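Local atomic coordinates of SAM-dependent methyltransferase (Pyrococcus horikoshii, PDB entry 1WZN), a protein that probably transfers the methyl group of S-adenosyl-L-methionine to a substrate not yet identified, leaving S-adenosyl-L-homocysteine. Residues A[107-112]-A[129-134]; A[213-218]-A[243-248]. One frame throughout, in Å; residues are numbered along the deposited sequence.

Overall arrangement
Both contacts lay a helix on the same seven-stranded mixed sheet of the methyltransferase fold. Contact 1 sets helix 121-134 against strand 106-111, and contact 2 sets helix 212-219 against strand 242-248. Their centres are about 13 Å apart. Each is buried and apolar where the segments meet, with one valine from the helix at its middle. Their surroundings differ. Contact 1 runs on along its strand to the bound S-adenosyl-L-homocysteine. Contact 2 lies toward the subunit interface, where the charged side chains of its helix meet a second subunit. The two contacts also touch, through Phe112 CE1, 3.8 Å from Trp244 CZ3.

Contact 1 (A[107-112]-A[129-134]); sequences DAVTMF and SKVAEA. With SAH (S-adenosyl-L-homocysteine), chain F.
Val109 of strand 106-111 packs against Val131 of helix 121-134. This is the tight part of the contact. Val109 CB lies 3.9 Å from Val131 CG1. Val109 CG1 is nearly as close, 4.0 Å from Val131 CG1 and 4.1 Å from Val131 CG2, so this one methyl meets both branches of the helix valine. In Val109, CG1 stands anti to the backbone N (chi1 176°), which turns it onto the helix. CG2 lies beside the backbone N, still near Val131 CG1, and is the branch that comes closest to Ala134. There the packing is looser: Val109 CG2 is 4.4 Å from Ala134 CB. The helix side chains that reach solvent lie beyond this. Ser129, Lys130 and Ala132 are partly exposed, and Glu133 is exposed. Lys130 NZ is still held by the backbone O of Ile100.

Just past the carboxyl end of the strand, the chain meets the ligand. Phe112 O accepts a hydrogen bond of 3.1 Å from the amino N of S-adenosyl-L-homocysteine. Phe112 CB lies 3.5 Å from SAH O, one of the two carboxylate oxygens of the ligand. This places the amino acid part of the ligand at the carboxyl end of a parallel strand, as in other Rossmann-like methyltransferases. Asp47 on the adjacent strand bonds Thr110 OG1.

Strand 106-111 lies between strands 44-48 and 139-146 in the sheet. Leu48 and Phe141, one from each neighbour, touch both valines. Phe223 also packs on Val131, and Phe102 on Ala134, adding to the apolar layer between helix 121-134 and the sheet.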
ATOM      1  N   ASP A 107     -18.112 -29.380 -33.785  1.00 14.63           N
ATOM      2  CA  ASP A 107     -17.466 -30.359 -32.917  1.00 14.03           C
ATOM      3  C   ASP A 107     -17.028 -29.676 -31.632  1.00 15.25           C
ATOM      4  O   ASP A 107     -16.901 -30.313 -30.587  1.00 14.40           O
ATOM      5  CB  ASP A 107     -16.238 -30.964 -33.594  1.00 15.78           C
ATOM      6  CG  ASP A 107     -16.575 -31.659 -34.893  1.00 15.20           C
ATOM      7  OD1 ASP A 107     -17.530 -32.459 -34.899  1.00 15.23           O
ATOM      8  OD2 ASP A 107     -15.878 -31.406 -35.892  1.00 15.82           O
ATOM      9  N   ALA A 108     -16.777 -28.376 -31.726  1.00 14.41           N
ATOM     10  CA  ALA A 108     -16.370 -27.599 -30.561  1.00 16.35           C
ATOM     11  C   ALA A 108     -16.778 -26.148 -30.735  1.00 15.97           C
ATOM     12  O   ALA A 108     -16.893 -25.646 -31.856  1.00 14.60           O
ATOM     13  CB  ALA A 108     -14.860 -27.693 -30.360  1.00 14.83           C
ATOM     14  N   VAL A 109     -17.005 -25.482 -29.611  1.00 15.60           N
ATOM     15  CA  VAL A 109     -17.370 -24.075 -29.611  1.00 13.84           C
ATOM     16  C   VAL A 109     -16.425 -23.441 -28.605  1.00 15.57           C
ATOM     17  O   VAL A 109     -16.232 -23.980 -27.514  1.00 15.08           O
ATOM     18  CB  VAL A 109     -18.820 -23.859 -29.133  1.00 14.45           C
ATOM     19  CG1 VAL A 109     -19.124 -22.363 -29.058  1.00 12.37           C
ATOM     20  CG2 VAL A 109     -19.800 -24.547 -30.093  1.00 15.48           C
ATOM     21  N   THR A 110     -15.826 -22.317 -28.976  1.00 15.03           N
ATOM     22  CA  THR A 110     -14.897 -21.632 -28.088  1.00 15.72           C
ATOM     23  C   THR A 110     -15.271 -20.168 -27.892  1.00 14.80           C
ATOM     24  O   THR A 110     -15.955 -19.562 -28.716  1.00 13.42           O
ATOM     25  CB  THR A 110     -13.445 -21.668 -28.645  1.00 13.92           C
ATOM     26  OG1 THR A 110     -13.420 -21.073 -29.952  1.00 16.13           O
ATOM     27  CG2 THR A 110     -12.932 -23.100 -28.742  1.00 15.53           C
ATOM     28  N   MET A 111     -14.831 -19.615 -26.770  1.00 16.62           N
ATOM     29  CA  MET A 111     -15.035 -18.207 -26.463  1.00 15.96           C
ATOM     30  C   MET A 111     -13.786 -17.871 -25.684  1.00 15.75           C
ATOM     31  O   MET A 111     -13.666 -18.223 -24.511  1.00 17.02           O
ATOM     32  CB  MET A 111     -16.274 -17.970 -25.608  1.00 16.74           C
ATOM     33  CG  MET A 111     -16.439 -16.496 -25.259  1.00 17.33           C
ATOM     34  SD  MET A 111     -18.056 -16.089 -24.592  1.00 20.07           S
ATOM     35  CE  MET A 111     -18.958 -15.864 -26.107  1.00 17.13           C
ATOM     36  N   PHE A 112     -12.860 -17.192 -26.350  1.00 14.42           N
ATOM     37  CA  PHE A 112     -11.571 -16.863 -25.761  1.00 15.24           C
ATOM     38  C   PHE A 112     -11.389 -15.470 -25.186  1.00 15.83           C
ATOM     39  O   PHE A 112     -11.951 -14.486 -25.675  1.00 16.10           O
ATOM     40  CB  PHE A 112     -10.460 -17.084 -26.798  1.00 17.00           C
ATOM     41  CG  PHE A 112     -10.281 -18.519 -27.218  1.00 17.88           C
ATOM     42  CD1 PHE A 112      -9.735 -19.455 -26.341  1.00 18.93           C
ATOM     43  CD2 PHE A 112     -10.645 -18.930 -28.495  1.00 16.03           C
ATOM     44  CE1 PHE A 112      -9.552 -20.783 -26.733  1.00 20.82           C
ATOM     45  CE2 PHE A 112     -10.468 -20.253 -28.898  1.00 16.14           C
ATOM     46  CZ  PHE A 112      -9.920 -21.181 -28.019  1.00 17.15           C
ATOM     47  N   SER A 129     -26.970 -22.210 -23.219  1.00 20.04           N
ATOM     48  CA  SER A 129     -28.055 -22.972 -23.827  1.00 22.65           C
ATOM     49  C   SER A 129     -27.883 -23.013 -25.349  1.00 21.71           C
ATOM     50  O   SER A 129     -28.045 -24.067 -25.970  1.00 22.34           O
ATOM     51  CB  SER A 129     -29.405 -22.344 -23.478  1.00 24.35           C
ATOM     52  OG  SER A 129     -30.463 -23.169 -23.932  1.00 29.75           O
ATOM     53  N   LYS A 130     -27.558 -21.867 -25.942  1.00 19.38           N
ATOM     54  CA  LYS A 130     -27.358 -21.785 -27.389  1.00 21.10           C
ATOM     55  C   LYS A 130     -26.120 -22.570 -27.823  1.00 20.42           C
ATOM     56  O   LYS A 130     -26.100 -23.161 -28.906  1.00 19.91           O
ATOM     57  CB  LYS A 130     -27.217 -20.326 -27.838  1.00 21.89           C
ATOM     58  CG  LYS A 130     -28.387 -19.427 -27.472  1.00 29.11           C
ATOM     59  CD  LYS A 130     -29.646 -19.815 -28.222  1.00 31.85           C
ATOM     60  CE  LYS A 130     -30.407 -18.587 -28.699  1.00 34.99           C
ATOM     61  NZ  LYS A 130     -31.110 -18.844 -29.985  1.00 39.44           N
ATOM     62  N   VAL A 131     -25.089 -22.568 -26.983  1.00 16.10           N
ATOM     63  CA  VAL A 131     -23.857 -23.292 -27.280  1.00 18.73           C
ATOM     64  C   VAL A 131     -24.137 -24.795 -27.283  1.00 20.46           C
ATOM     65  O   VAL A 131     -23.697 -25.518 -28.181  1.00 17.92           O
ATOM     66  CB  VAL A 131     -22.745 -22.971 -26.239  1.00 17.30           C
ATOM     67  CG1 VAL A 131     -21.595 -23.955 -26.380  1.00 16.32           C
ATOM     68  CG2 VAL A 131     -22.236 -21.541 -26.452  1.00 17.73           C
ATOM     69  N   ALA A 132     -24.875 -25.262 -26.280  1.00 19.29           N
ATOM     70  CA  ALA A 132     -25.219 -26.677 -26.205  1.00 22.12           C
ATOM     71  C   ALA A 132     -25.982 -27.089 -27.470  1.00 21.80           C
ATOM     72  O   ALA A 132     -25.737 -28.160 -28.024  1.00 23.98           O
ATOM     73  CB  ALA A 132     -26.067 -26.950 -24.972  1.00 21.00           C
ATOM     74  N   GLU A 133     -26.889 -26.233 -27.930  1.00 20.74           N
ATOM     75  CA  GLU A 133     -27.672 -26.533 -29.127  1.00 22.24           C
ATOM     76  C   GLU A 133     -26.815 -26.547 -30.395  1.00 20.84           C
ATOM     77  O   GLU A 133     -27.161 -27.206 -31.375  1.00 18.83           O
ATOM     78  CB  GLU A 133     -28.816 -25.526 -29.290  1.00 24.96           C
ATOM     79  CG  GLU A 133     -29.788 -25.501 -28.120  1.00 29.15           C
ATOM     80  CD  GLU A 133     -31.026 -24.668 -28.392  1.00 32.19           C
ATOM     81  OE1 GLU A 133     -30.891 -23.516 -28.861  1.00 34.22           O
ATOM     82  OE2 GLU A 133     -32.142 -25.166 -28.128  1.00 35.78           O
ATOM     83  N   ALA A 134     -25.696 -25.828 -30.377  1.00 17.13           N
ATOM     84  CA  ALA A 134     -24.810 -25.778 -31.543  1.00 16.44           C
ATOM     85  C   ALA A 134     -23.857 -26.970 -31.646  1.00 16.76           C
ATOM     86  O   ALA A 134     -23.310 -27.246 -32.717  1.00 17.39           O
ATOM     87  CB  ALA A 134     -24.006 -24.477 -31.523  1.00 16.59           C
TER
HETATM   88  N   SAH F1001     -11.764 -13.838 -28.744  1.00 16.53           N
HETATM   89  CA  SAH F1001     -10.887 -12.642 -29.099  1.00 16.95           C
HETATM   90  CB  SAH F1001     -11.386 -11.292 -28.663  1.00 18.90           C
HETATM   91  CG  SAH F1001     -11.592 -10.962 -27.193  1.00 17.92           C
HETATM   92  SD  SAH F1001     -12.293  -9.251 -27.149  1.00 17.57           S
HETATM   93  C   SAH F1001      -9.446 -12.957 -28.492  1.00 18.08           C
HETATM   94  O   SAH F1001      -9.251 -14.021 -27.875  1.00 17.25           O
HETATM   95  OXT SAH F1001      -8.540 -12.058 -28.704  1.00 20.54           O
HETATM   96  C5' SAH F1001     -13.985  -9.484 -26.763  1.00 16.16           C
HETATM   97  C4' SAH F1001     -14.875  -9.606 -28.094  1.00 15.87           C
HETATM   98  O4' SAH F1001     -16.201  -9.753 -27.574  1.00 17.24           O
HETATM   99  C3' SAH F1001     -14.945  -8.371 -28.962  1.00 17.57           C
HETATM  100  O3' SAH F1001     -14.438  -8.646 -30.268  1.00 16.94           O
HETATM  101  C2' SAH F1001     -16.482  -7.987 -28.916  1.00 15.43           C
HETATM  102  O2' SAH F1001     -16.927  -7.380 -30.122  1.00 18.24           O
HETATM  103  C1' SAH F1001     -17.133  -9.324 -28.612  1.00 15.89           C
HETATM  104  N9  SAH F1001     -18.373  -9.318 -28.095  1.00 17.41           N
HETATM  105  C8  SAH F1001     -18.912  -8.768 -26.939  1.00 17.36           C
HETATM  106  N7  SAH F1001     -20.176  -8.975 -26.765  1.00 17.55           N
HETATM  107  C5  SAH F1001     -20.565  -9.738 -27.900  1.00 17.74           C
HETATM  108  C6  SAH F1001     -21.838 -10.279 -28.284  1.00 17.62           C
HETATM  109  N6  SAH F1001     -22.959 -10.131 -27.564  1.00 17.64           N
HETATM  110  N1  SAH F1001     -21.834 -10.980 -29.472  1.00 15.44           N
HETATM  111  C2  SAH F1001     -20.716 -11.152 -30.235  1.00 17.18           C
HETATM  112  N3  SAH F1001     -19.476 -10.648 -29.897  1.00 16.44           N
HETATM  113  C4  SAH F1001     -19.477  -9.956 -28.725  1.00 16.93           C

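Contact 2 (A[213-218]-A[243-248])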
ATOM      1  N   ARG A 213     -16.664 -21.827  -9.461  1.00 25.75           N
ATOM      2  CA  ARG A 213     -17.796 -22.648  -9.051  1.00 26.65           C
ATOM      3  C   ARG A 213     -19.107 -22.117  -9.624  1.00 24.12           C
ATOM      4  O   ARG A 213     -19.984 -22.895  -9.999  1.00 24.71           O
ATOM      5  CB  ARG A 213     -17.871 -22.717  -7.526  1.00 29.79           C
ATOM      6  CG  ARG A 213     -18.966 -23.636  -6.997  1.00 33.21           C
ATOM      7  CD  ARG A 213     -18.804 -23.817  -5.500  1.00 35.95           C
ATOM      8  NE  ARG A 213     -17.504 -24.403  -5.192  1.00 36.32           N
ATOM      9  CZ  ARG A 213     -16.817 -24.164  -4.080  1.00 35.52           C
ATOM     10  NH1 ARG A 213     -17.301 -23.344  -3.157  1.00 33.25           N
ATOM     11  NH2 ARG A 213     -15.639 -24.743  -3.899  1.00 35.38           N
ATOM     12  N   GLU A 214     -19.238 -20.795  -9.694  1.00 23.44           N
ATOM     13  CA  GLU A 214     -20.443 -20.176 -10.246  1.00 23.99           C
ATOM     14  C   GLU A 214     -20.633 -20.579 -11.699  1.00 24.57           C
ATOM     15  O   GLU A 214     -21.719 -20.980 -12.111  1.00 22.88           O
ATOM     16  CB  GLU A 214     -20.347 -18.656 -10.203  1.00 25.65           C
ATOM     17  CG  GLU A 214     -20.673 -18.009  -8.891  1.00 30.18           C
ATOM     18  CD  GLU A 214     -20.483 -16.513  -8.969  1.00 28.97           C
ATOM     19  OE1 GLU A 214     -20.965 -15.799  -8.083  1.00 34.60           O
ATOM     20  OE2 GLU A 214     -19.842 -16.047  -9.928  1.00 32.78           O
ATOM     21  N   VAL A 215     -19.571 -20.443 -12.483  1.00 24.07           N
ATOM     22  CA  VAL A 215     -19.651 -20.797 -13.891  1.00 25.37           C
ATOM     23  C   VAL A 215     -19.997 -22.274 -14.052  1.00 24.92           C
ATOM     24  O   VAL A 215     -20.819 -22.626 -14.897  1.00 27.69           O
ATOM     25  CB  VAL A 215     -18.334 -20.485 -14.621  1.00 24.25           C
ATOM     26  CG1 VAL A 215     -18.488 -20.784 -16.114  1.00 26.16           C
ATOM     27  CG2 VAL A 215     -17.974 -19.013 -14.423  1.00 22.35           C
ATOM     28  N   ARG A 216     -19.384 -23.134 -13.243  1.00 25.62           N
ATOM     29  CA  ARG A 216     -19.671 -24.563 -13.326  1.00 26.97           C
ATOM     30  C   ARG A 216     -21.141 -24.845 -13.024  1.00 27.04           C
ATOM     31  O   ARG A 216     -21.793 -25.610 -13.741  1.00 26.77           O
ATOM     32  CB  ARG A 216     -18.780 -25.365 -12.368  1.00 29.17           C
ATOM     33  CG  ARG A 216     -19.170 -26.840 -12.293  1.00 34.25           C
ATOM     34  CD  ARG A 216     -18.155 -27.700 -11.549  1.00 38.03           C
ATOM     35  NE  ARG A 216     -17.994 -27.315 -10.151  1.00 42.73           N
ATOM     36  CZ  ARG A 216     -18.974 -27.300  -9.253  1.00 44.49           C
ATOM     37  NH1 ARG A 216     -20.207 -27.648  -9.595  1.00 46.67           N
ATOM     38  NH2 ARG A 216     -18.717 -26.936  -8.006  1.00 45.28           N
ATOM     39  N   LEU A 217     -21.667 -24.224 -11.971  1.00 25.69           N
ATOM     40  CA  LEU A 217     -23.067 -24.408 -11.592  1.00 24.30           C
ATOM     41  C   LEU A 217     -24.003 -23.939 -12.699  1.00 24.90           C
ATOM     42  O   LEU A 217     -25.054 -24.538 -12.936  1.00 24.37           O
ATOM     43  CB  LEU A 217     -23.387 -23.631 -10.310  1.00 25.01           C
ATOM     44  CG  LEU A 217     -22.746 -24.103  -9.005  1.00 25.52           C
ATOM     45  CD1 LEU A 217     -23.047 -23.091  -7.908  1.00 24.70           C
ATOM     46  CD2 LEU A 217     -23.281 -25.485  -8.632  1.00 29.05           C
ATOM     47  N   LEU A 218     -23.631 -22.858 -13.374  1.00 22.53           N
ATOM     48  CA  LEU A 218     -24.462 -22.343 -14.451  1.00 24.23           C
ATOM     49  C   LEU A 218     -24.335 -23.213 -15.701  1.00 22.96           C
ATOM     50  O   LEU A 218     -25.300 -23.387 -16.439  1.00 26.59           O
ATOM     51  CB  LEU A 218     -24.073 -20.896 -14.770  1.00 22.52           C
ATOM     52  CG  LEU A 218     -24.385 -19.884 -13.661  1.00 24.23           C
ATOM     53  CD1 LEU A 218     -23.652 -18.578 -13.920  1.00 24.94           C
ATOM     54  CD2 LEU A 218     -25.886 -19.661 -13.588  1.00 24.84           C
ATOM     55  N   TYR A 243      -8.813 -19.343 -15.307  1.00 21.41           N
ATOM     56  CA  TYR A 243      -9.579 -20.575 -15.359  1.00 19.70           C
ATOM     57  C   TYR A 243     -10.150 -20.903 -16.721  1.00 20.68           C
ATOM     58  O   TYR A 243     -10.356 -20.021 -17.555  1.00 21.08           O
ATOM     59  CB  TYR A 243     -10.718 -20.493 -14.346  1.00 19.54           C
ATOM     60  CG  TYR A 243     -10.242 -19.965 -13.016  1.00 21.01           C
ATOM     61  CD1 TYR A 243      -9.345 -20.694 -12.246  1.00 21.29           C
ATOM     62  CD2 TYR A 243     -10.618 -18.697 -12.575  1.00 21.87           C
ATOM     63  CE1 TYR A 243      -8.815 -20.173 -11.064  1.00 24.65           C
ATOM     64  CE2 TYR A 243     -10.096 -18.162 -11.393  1.00 24.51           C
ATOM     65  CZ  TYR A 243      -9.191 -18.907 -10.649  1.00 24.44           C
ATOM     66  OH  TYR A 243      -8.632 -18.373  -9.510  1.00 25.33           O
ATOM     67  N   TRP A 244     -10.395 -22.189 -16.924  1.00 19.15           N
ATOM     68  CA  TRP A 244     -10.988 -22.680 -18.154  1.00 19.98           C
ATOM     69  C   TRP A 244     -12.167 -23.550 -17.780  1.00 19.48           C
ATOM     70  O   TRP A 244     -12.043 -24.436 -16.934  1.00 23.34           O
ATOM     71  CB  TRP A 244     -10.001 -23.530 -18.949  1.00 19.01           C
ATOM     72  CG  TRP A 244      -8.828 -22.781 -19.445  1.00 21.66           C
ATOM     73  CD1 TRP A 244      -7.702 -22.456 -18.743  1.00 20.66           C
ATOM     74  CD2 TRP A 244      -8.660 -22.239 -20.754  1.00 22.52           C
ATOM     75  NE1 TRP A 244      -6.839 -21.743 -19.542  1.00 22.52           N
ATOM     76  CE2 TRP A 244      -7.403 -21.595 -20.782  1.00 22.58           C
ATOM     77  CE3 TRP A 244      -9.451 -22.230 -21.910  1.00 23.22           C
ATOM     78  CZ2 TRP A 244      -6.916 -20.950 -21.922  1.00 24.41           C
ATOM     79  CZ3 TRP A 244      -8.966 -21.586 -23.045  1.00 24.19           C
ATOM     80  CH2 TRP A 244      -7.711 -20.957 -23.040  1.00 23.25           C
ATOM     81  N   ILE A 245     -13.314 -23.277 -18.387  1.00 19.09           N
ATOM     82  CA  ILE A 245     -14.496 -24.084 -18.160  1.00 20.56           C
ATOM     83  C   ILE A 245     -14.656 -24.905 -19.435  1.00 20.14           C
ATOM     84  O   ILE A 245     -14.622 -24.361 -20.539  1.00 17.36           O
ATOM     85  CB  ILE A 245     -15.758 -23.225 -17.950  1.00 23.27           C
ATOM     86  CG1 ILE A 245     -15.652 -22.453 -16.630  1.00 27.28           C
ATOM     87  CG2 ILE A 245     -16.995 -24.112 -17.943  1.00 27.46           C
ATOM     88  CD1 ILE A 245     -15.579 -23.332 -15.400  1.00 29.23           C
ATOM     89  N   VAL A 246     -14.790 -26.215 -19.278  1.00 19.22           N
ATOM     90  CA  VAL A 246     -14.958 -27.101 -20.416  1.00 18.82           C
ATOM     91  C   VAL A 246     -16.275 -27.840 -20.263  1.00 20.34           C
ATOM     92  O   VAL A 246     -16.485 -28.565 -19.288  1.00 21.43           O
ATOM     93  CB  VAL A 246     -13.805 -28.124 -20.508  1.00 19.32           C
ATOM     94  CG1 VAL A 246     -14.068 -29.113 -21.647  1.00 18.65           C
ATOM     95  CG2 VAL A 246     -12.486 -27.393 -20.718  1.00 18.00           C
ATOM     96  N   GLY A 247     -17.173 -27.624 -21.215  1.00 18.23           N
ATOM     97  CA  GLY A 247     -18.461 -28.290 -21.179  1.00 19.90           C
ATOM     98  C   GLY A 247     -18.468 -29.389 -22.221  1.00 21.69           C
ATOM     99  O   GLY A 247     -18.134 -29.143 -23.382  1.00 18.69           O
ATOM    100  N   ILE A 248     -18.846 -30.598 -21.815  1.00 20.67           N
ATOM    101  CA  ILE A 248     -18.879 -31.733 -22.737  1.00 21.93           C
ATOM    102  C   ILE A 248     -20.324 -32.162 -22.988  1.00 23.70           C
ATOM    103  O   ILE A 248     -21.057 -32.510 -22.056  1.00 24.09           O
ATOM    104  CB  ILE A 248     -18.097 -32.933 -22.167  1.00 23.69           C
ATOM    105  CG1 ILE A 248     -16.712 -32.475 -21.711  1.00 24.56           C
ATOM    106  CG2 ILE A 248     -17.968 -34.022 -23.233  1.00 22.48           C
ATOM    107  CD1 ILE A 248     -15.997 -33.468 -20.820  1.00 29.99           C
TER
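Val215 of helix 212-219 meets Ile245 of strand 242-248, the antiparallel strand next to the last in the seven-stranded sheet of this Rossmann-like methyltransferase fold. The contact is helix-on-sheet packing.

The apolar contact rests on these two side chains, which approach at a slant. Val215 CB lies 3.9 Å from Ile245 CG1 and 4.0 Å from Ile245 CD1. Ile245 CG1 stands beside its own backbone N (chi1 -68°), and CD1 folds back from it (chi2 -63°). This brings CD1 to the helix backbone, 4.4 Å from Arg216 N. Phe145 of strand 139-146 touches both Val215 and Ile245. Val226 and Ile228 of strand 225-230, outermost in the sheet within this chain, pack on Ile245 as well, and Phe128 of helix 121-134 packs on Val215.

The polar interactions lie away from this core. The strand meets a small part of Arg216, and the end of that side chain leads away. Its NH2 forms a salt bridge with Glu121 of the second subunit. Arg213 N is hydrogen-bonded to Gln181 of that subunit. Glu214 is bonded within its own chain, to Gln181 and to the backbone N of Thr211. The helix thus joins the sheet on one side and takes part in the subunit interface on another.

The shortest approach is Val215 CG1 to Ile245 CG1, 3.3 Å, tighter than carbons usually pack, so its exact length is doubtful.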